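PDB 1VLU: gamma-glutamyl phosphate reductase, which catalyses the NADPH-dependent reduction of L-gamma-glutamyl phosphate to the semialdehyde of L-glutamate, releasing phosphate, the second step of proline biosynthesis from glutamate. Local coordinates for residues A[128-133]-A[151-156]; A[247-252]-A[374-379]. All coordinates share one frame; numbering follows the deposited sequence.

Contact 1 (A[128-133]-A[151-156])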
loop_
_atom_site.group_PDB
_atom_site.type_symbol
_atom_site.label_atom_id
_atom_site.label_comp_id
_atom_site.label_asym_id
_atom_site.label_seq_id
_atom_site.Cartn_x
_atom_site.Cartn_y
_atom_site.Cartn_z
ATOM N N GLY A 128 12.932 7.684 0.275
ATOM C CA GLY A 128 12.465 7.816 -1.108
ATOM C C GLY A 128 11.915 9.195 -1.456
ATOM O O GLY A 128 12.667 10.107 -1.884
ATOM N N VAL A 129 10.588 9.312 -1.367
ATOM C CA VAL A 129 9.853 10.533 -1.657
ATOM C C VAL A 129 8.987 10.808 -0.449
ATOM O O VAL A 129 8.297 9.908 0.036
ATOM C CB VAL A 129 8.960 10.443 -2.929
ATOM C CG1 VAL A 129 8.092 11.744 -3.108
ATOM C CG2 VAL A 129 9.801 10.219 -4.169
ATOM N N LEU A 130 9.038 12.054 0.021
ATOM C CA LEU A 130 8.293 12.527 1.181
ATOM C C LEU A 130 7.212 13.465 0.724
ATOM O O LEU A 130 7.469 14.337 -0.118
ATOM C CB LEU A 130 9.202 13.328 2.122
ATOM C CG LEU A 130 10.598 12.798 2.482
ATOM C CD1 LEU A 130 11.297 13.839 3.316
ATOM C CD2 LEU A 130 10.534 11.485 3.217
ATOM N N LEU A 131 6.015 13.302 1.288
ATOM C CA LEU A 131 4.957 14.283 1.143
ATOM C C LEU A 131 4.808 14.921 2.506
ATOM O O LEU A 131 4.579 14.239 3.501
ATOM C CB LEU A 131 3.646 13.649 0.667
ATOM C CG LEU A 131 2.347 14.466 0.593
ATOM C CD1 LEU A 131 2.447 15.728 -0.304
ATOM C CD2 LEU A 131 1.255 13.565 0.079
ATOM N N VAL A 132 5.013 16.232 2.547
ATOM C CA VAL A 132 4.951 16.983 3.764
ATOM C C VAL A 132 3.755 17.927 3.675
ATOM O O VAL A 132 3.691 18.766 2.784
ATOM C CB VAL A 132 6.243 17.787 3.982
ATOM C CG1 VAL A 132 6.166 18.591 5.302
ATOM C CG2 VAL A 132 7.462 16.856 3.930
ATOM N N ILE A 133 2.814 17.743 4.598
ATOM C CA ILE A 133 1.594 18.521 4.701
ATOM C C ILE A 133 1.576 19.208 6.064
ATOM O O ILE A 133 1.541 18.569 7.124
ATOM C CB ILE A 133 0.312 17.658 4.509
ATOM C CG1 ILE A 133 0.385 16.854 3.204
ATOM C CG2 ILE A 133 -0.959 18.543 4.518
ATOM C CD1 ILE A 133 -0.448 15.599 3.234
ATOM N N SER A 151 19.357 14.237 3.416
ATOM C CA SER A 151 19.165 12.806 3.527
ATOM C C SER A 151 18.942 12.083 2.202
ATOM O O SER A 151 18.775 10.875 2.189
ATOM C CB SER A 151 18.060 12.489 4.536
ATOM O OG SER A 151 16.808 12.937 4.103
ATOM N N GLY A 152 18.958 12.807 1.086
ATOM C CA GLY A 152 18.847 12.199 -0.249
ATOM C C GLY A 152 17.427 11.873 -0.687
ATOM O O GLY A 152 17.228 11.106 -1.637
ATOM N N ASN A 153 16.438 12.464 -0.003
ATOM C CA ASN A 153 15.022 12.283 -0.323
ATOM C C ASN A 153 14.491 13.440 -1.134
ATOM O O ASN A 153 14.838 14.575 -0.875
ATOM C CB ASN A 153 14.157 12.243 0.945
ATOM C CG ASN A 153 14.394 11.042 1.777
ATOM O OD1 ASN A 153 14.057 9.938 1.386
ATOM N ND2 ASN A 153 14.946 11.246 2.964
ATOM N N ALA A 154 13.619 13.151 -2.089
ATOM C CA ALA A 154 12.874 14.197 -2.745
ATOM C C ALA A 154 11.675 14.501 -1.861
ATOM O O ALA A 154 11.198 13.616 -1.138
ATOM C CB ALA A 154 12.448 13.773 -4.141
ATOM N N ALA A 155 11.217 15.752 -1.897
ATOM C CA ALA A 155 10.077 16.166 -1.096
ATOM C C ALA A 155 9.030 16.903 -1.914
ATOM O O ALA A 155 9.348 17.602 -2.875
ATOM C CB ALA A 155 10.518 17.019 0.082
ATOM N N ILE A 156 7.780 16.714 -1.513
ATOM C CA ILE A 156 6.643 17.500 -1.986
ATOM C C ILE A 156 6.074 18.186 -0.748
ATOM O O ILE A 156 5.793 17.523 0.246
ATOM C CB ILE A 156 5.565 16.602 -2.679
ATOM C CG1 ILE A 156 6.166 15.828 -3.852
ATOM C CG2 ILE A 156 4.380 17.431 -3.170
ATOM C CD1 ILE A 156 5.556 14.497 -4.080
#

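Contact 2 (A[247-252]-A[374-379])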
loop_
_atom_site.group_PDB
_atom_site.type_symbol
_atom_site.label_atom_id
_atom_site.label_comp_id
_atom_site.label_asym_id
_atom_site.label_seq_id
_atom_site.Cartn_x
_atom_site.Cartn_y
_atom_site.Cartn_z
ATOM N N ASP A 247 -22.571 1.029 23.593
ATOM C CA ASP A 247 -23.903 0.677 23.148
ATOM C C ASP A 247 -24.970 1.142 24.131
ATOM O O ASP A 247 -24.679 1.446 25.297
ATOM C CB ASP A 247 -23.966 -0.847 22.978
ATOM C CG ASP A 247 -25.173 -1.317 22.172
ATOM O OD1 ASP A 247 -25.680 -0.583 21.277
ATOM O OD2 ASP A 247 -25.610 -2.454 22.436
ATOM N N GLU A 248 -26.211 1.199 23.655
ATOM C CA GLU A 248 -27.356 1.476 24.513
ATOM C C GLU A 248 -27.325 0.634 25.810
ATOM O O GLU A 248 -27.605 1.150 26.885
ATOM C CB GLU A 248 -28.649 1.259 23.729
ATOM C CG GLU A 248 -29.894 1.318 24.581
ATOM C CD GLU A 248 -31.175 1.151 23.791
ATOM O OE1 GLU A 248 -31.140 1.274 22.540
ATOM O OE2 GLU A 248 -32.227 0.905 24.436
ATOM N N ASP A 249 -26.944 -0.639 25.699
ATOM C CA ASP A 249 -26.868 -1.550 26.844
ATOM C C ASP A 249 -25.460 -1.765 27.401
ATOM O O ASP A 249 -25.204 -2.790 28.043
ATOM C CB ASP A 249 -27.470 -2.904 26.490
ATOM C CG ASP A 249 -28.875 -2.789 25.953
ATOM O OD1 ASP A 249 -29.665 -1.974 26.489
ATOM O OD2 ASP A 249 -29.193 -3.523 24.997
ATOM N N ALA A 250 -24.558 -0.814 27.151
ATOM C CA ALA A 250 -23.282 -0.754 27.857
ATOM C C ALA A 250 -23.461 -0.729 29.373
ATOM O O ALA A 250 -24.259 0.050 29.912
ATOM C CB ALA A 250 -22.483 0.463 27.422
ATOM N N ASP A 251 -22.734 -1.606 30.060
ATOM C CA ASP A 251 -22.551 -1.493 31.498
ATOM C C ASP A 251 -21.688 -0.260 31.758
ATOM O O ASP A 251 -20.641 -0.074 31.106
ATOM C CB ASP A 251 -21.867 -2.743 32.037
ATOM C CG ASP A 251 -21.686 -2.709 33.546
ATOM O OD1 ASP A 251 -20.869 -1.898 34.044
ATOM O OD2 ASP A 251 -22.358 -3.510 34.230
ATOM N N LEU A 252 -22.127 0.575 32.698
ATOM C CA LEU A 252 -21.489 1.866 32.966
ATOM C C LEU A 252 -20.132 1.757 33.673
ATOM O O LEU A 252 -19.204 2.508 33.346
ATOM C CB LEU A 252 -22.439 2.796 33.735
ATOM C CG LEU A 252 -21.968 4.189 34.194
ATOM C CD1 LEU A 252 -21.859 5.218 33.052
ATOM C CD2 LEU A 252 -22.892 4.688 35.268
ATOM N N THR A 374 -21.057 -3.545 25.615
ATOM C CA THR A 374 -22.484 -3.840 25.671
ATOM C C THR A 374 -22.729 -5.108 26.478
ATOM O O THR A 374 -21.836 -5.953 26.583
ATOM C CB THR A 374 -23.109 -3.959 24.245
ATOM O OG1 THR A 374 -24.538 -3.923 24.331
ATOM C CG2 THR A 374 -22.664 -5.231 23.543
ATOM N N GLU A 375 -23.930 -5.224 27.042
ATOM C CA GLU A 375 -24.408 -6.468 27.660
ATOM C C GLU A 375 -25.335 -7.232 26.711
ATOM O O GLU A 375 -25.708 -8.374 26.970
ATOM C CB GLU A 375 -25.134 -6.181 28.984
ATOM C CG GLU A 375 -24.243 -5.590 30.092
ATOM C CD GLU A 375 -22.956 -6.384 30.334
ATOM O OE1 GLU A 375 -23.041 -7.586 30.674
ATOM O OE2 GLU A 375 -21.856 -5.798 30.188
ATOM N N ASN A 376 -25.697 -6.579 25.609
ATOM C CA ASN A 376 -26.518 -7.161 24.553
ATOM C C ASN A 376 -25.670 -8.043 23.605
ATOM O O ASN A 376 -24.830 -7.541 22.856
ATOM C CB ASN A 376 -27.211 -6.022 23.794
ATOM C CG ASN A 376 -28.408 -6.486 23.005
ATOM O OD1 ASN A 376 -28.311 -7.374 22.168
ATOM N ND2 ASN A 376 -29.547 -5.865 23.254
ATOM N N LYS A 377 -25.883 -9.357 23.646
ATOM C CA LYS A 377 -25.070 -10.294 22.862
ATOM C C LYS A 377 -25.374 -10.242 21.370
ATOM O O LYS A 377 -24.473 -10.417 20.552
ATOM C CB LYS A 377 -25.203 -11.726 23.392
ATOM C CG LYS A 377 -24.835 -11.860 24.866
ATOM C CD LYS A 377 -25.308 -13.196 25.450
ATOM C CE LYS A 377 -25.217 -13.227 26.984
ATOM N NZ LYS A 377 -23.826 -13.012 27.492
ATOM N N ALA A 378 -26.634 -9.996 21.013
ATOM C CA ALA A 378 -27.018 -9.908 19.607
ATOM C C ALA A 378 -26.285 -8.763 18.936
ATOM O O ALA A 378 -25.833 -8.893 17.812
ATOM C CB ALA A 378 -28.522 -9.752 19.457
ATOM N N ASN A 379 -26.144 -7.655 19.653
ATOM C CA ASN A 379 -25.403 -6.487 19.182
ATOM C C ASN A 379 -23.901 -6.685 19.100
ATOM O O ASN A 379 -23.274 -6.225 18.153
ATOM C CB ASN A 379 -25.706 -5.283 20.065
ATOM C CG ASN A 379 -27.058 -4.691 19.777
ATOM O OD1 ASN A 379 -27.798 -5.202 18.939
ATOM N ND2 ASN A 379 -27.383 -3.602 20.454
HETATM O O HOH W 1 -21.052 -3.604 28.856
#

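Contact 1 (A[128-133]-A[151-156])
Leu-130 and Ala-155 sit side by side on two parallel strands, the two strands of a beta-alpha-beta crossover in the aldehyde dehydrogenase-like fold, with helix 139-151 as the connection. Leu-130 is gripped through both its backbone N-H and its C=O: its N donates to Ala-154 O (2.9 Å) and its O accepts from Ile-156 N (2.8 Å). The ladder then runs on to Val-132 N, which meets Ile-156 O almost straight (173°). On the face carrying Val-129, Leu-131, Ala-154 and Ile-156, the isoleucine reaches in two directions. Its CD1 touches Val-129 CG1 at 3.9 Å, while CG2, placed beside its own carbonyl carbon, meets Leu-131 CD1. The other face is lined by Leu-130 and Ala-155, and both lean on Ser-148 of helix 139-151. Here Leu-130 lies at about a right angle to Asn-153, its CG 3.9 Å from Asn-153 CB. Farther out, helix 15-30 packs on the first face through Ile-19 and Ala-23, and strand 213-217 pairs with the far edge of 128-133. Before the second strand, helix 139-151 ends in a Schellman motif at Gly-152, and Asn-153 extends the ladder with its side chain. With chi1 at -68° its amide swings beside its own backbone N and faces Gly-128, just ahead of Val-129. Its ND2 is shared between Leu-430 O and Ser-151 OG, which helps fix the amide's rotation, and Asn-153 OD1 takes the N-H of Gly-128 head-on at 2.8 Å.

Contact 2 (A[247-252]-A[374-379])
Asp-247 OD2 gathers two donors from segment 374-379 and forms the tight, buried end of this contact between the loop 247-252 and the loop and first helical turn of 374-379. Thr-374 OG1 gives its proton to the anti lone pair at 2.6 Å, while Asn-379 ND2 comes in on the syn side, 2.9 Å from Asp-247 OD2 and nearly straight (177°). The Asp-247 carboxylate is turned 59° from that amide, yet OD2 lies in the amide plane. Thr-374 OG1 also accepts from Asn-376 N in an ST turn; with OG1 anti to the backbone N (chi1 -166°), the hydroxyl links that turn to the aspartate. A type I turn from Asp-247 to Ala-250 presents Asp-249 O to Glu-375 N at 2.9 Å, the donor standing above the carbonyl plane. Toward solvent, Asp-249 and Asn-376 lay carboxylate and amide almost coplanar, joined by one bond from Asn-376 ND2 to Asp-249 OD2 (2.9 Å). The side of Glu-375 is looser: its OE2 is tied to Asp-251 N through a water, and a salt bridge to Lys-254 probably offsets the nearby Asp-251 carboxylate. Both segments lead into helices: Asp-251 caps helix 252-261 by accepting from Lys-254 N, and Asn-376 caps helix 377-386 through a weak bond from Asn-379 N. They leave the C-terminal ends of neighbouring parallel strands 242-246 and 369-373, with Thr-354 of helix 354-361 against Asp-247 and Asn-379.

Contacts 1 and 2 lie on opposite sides of the chain's centre, their own centres 47 Å apart and their nearest atoms about 33 Å apart, and they share no strand or helix. Both segments of contact 1 precede those of contact 2 in the sequence. Contact 1 is local, joining successive strands of a mixed sheet across a single helix. Contact 2 brings together segments separated by 121 residues, at the ends of strands 242-246 and 369-373 in a separate, parallel six-stranded sheet. The two sheets probably correspond to the cofactor-binding and catalytic domains of aldehyde dehydrogenase relatives, which would place contact 1 in the cofactor-binding domain and contact 2 in the catalytic domain.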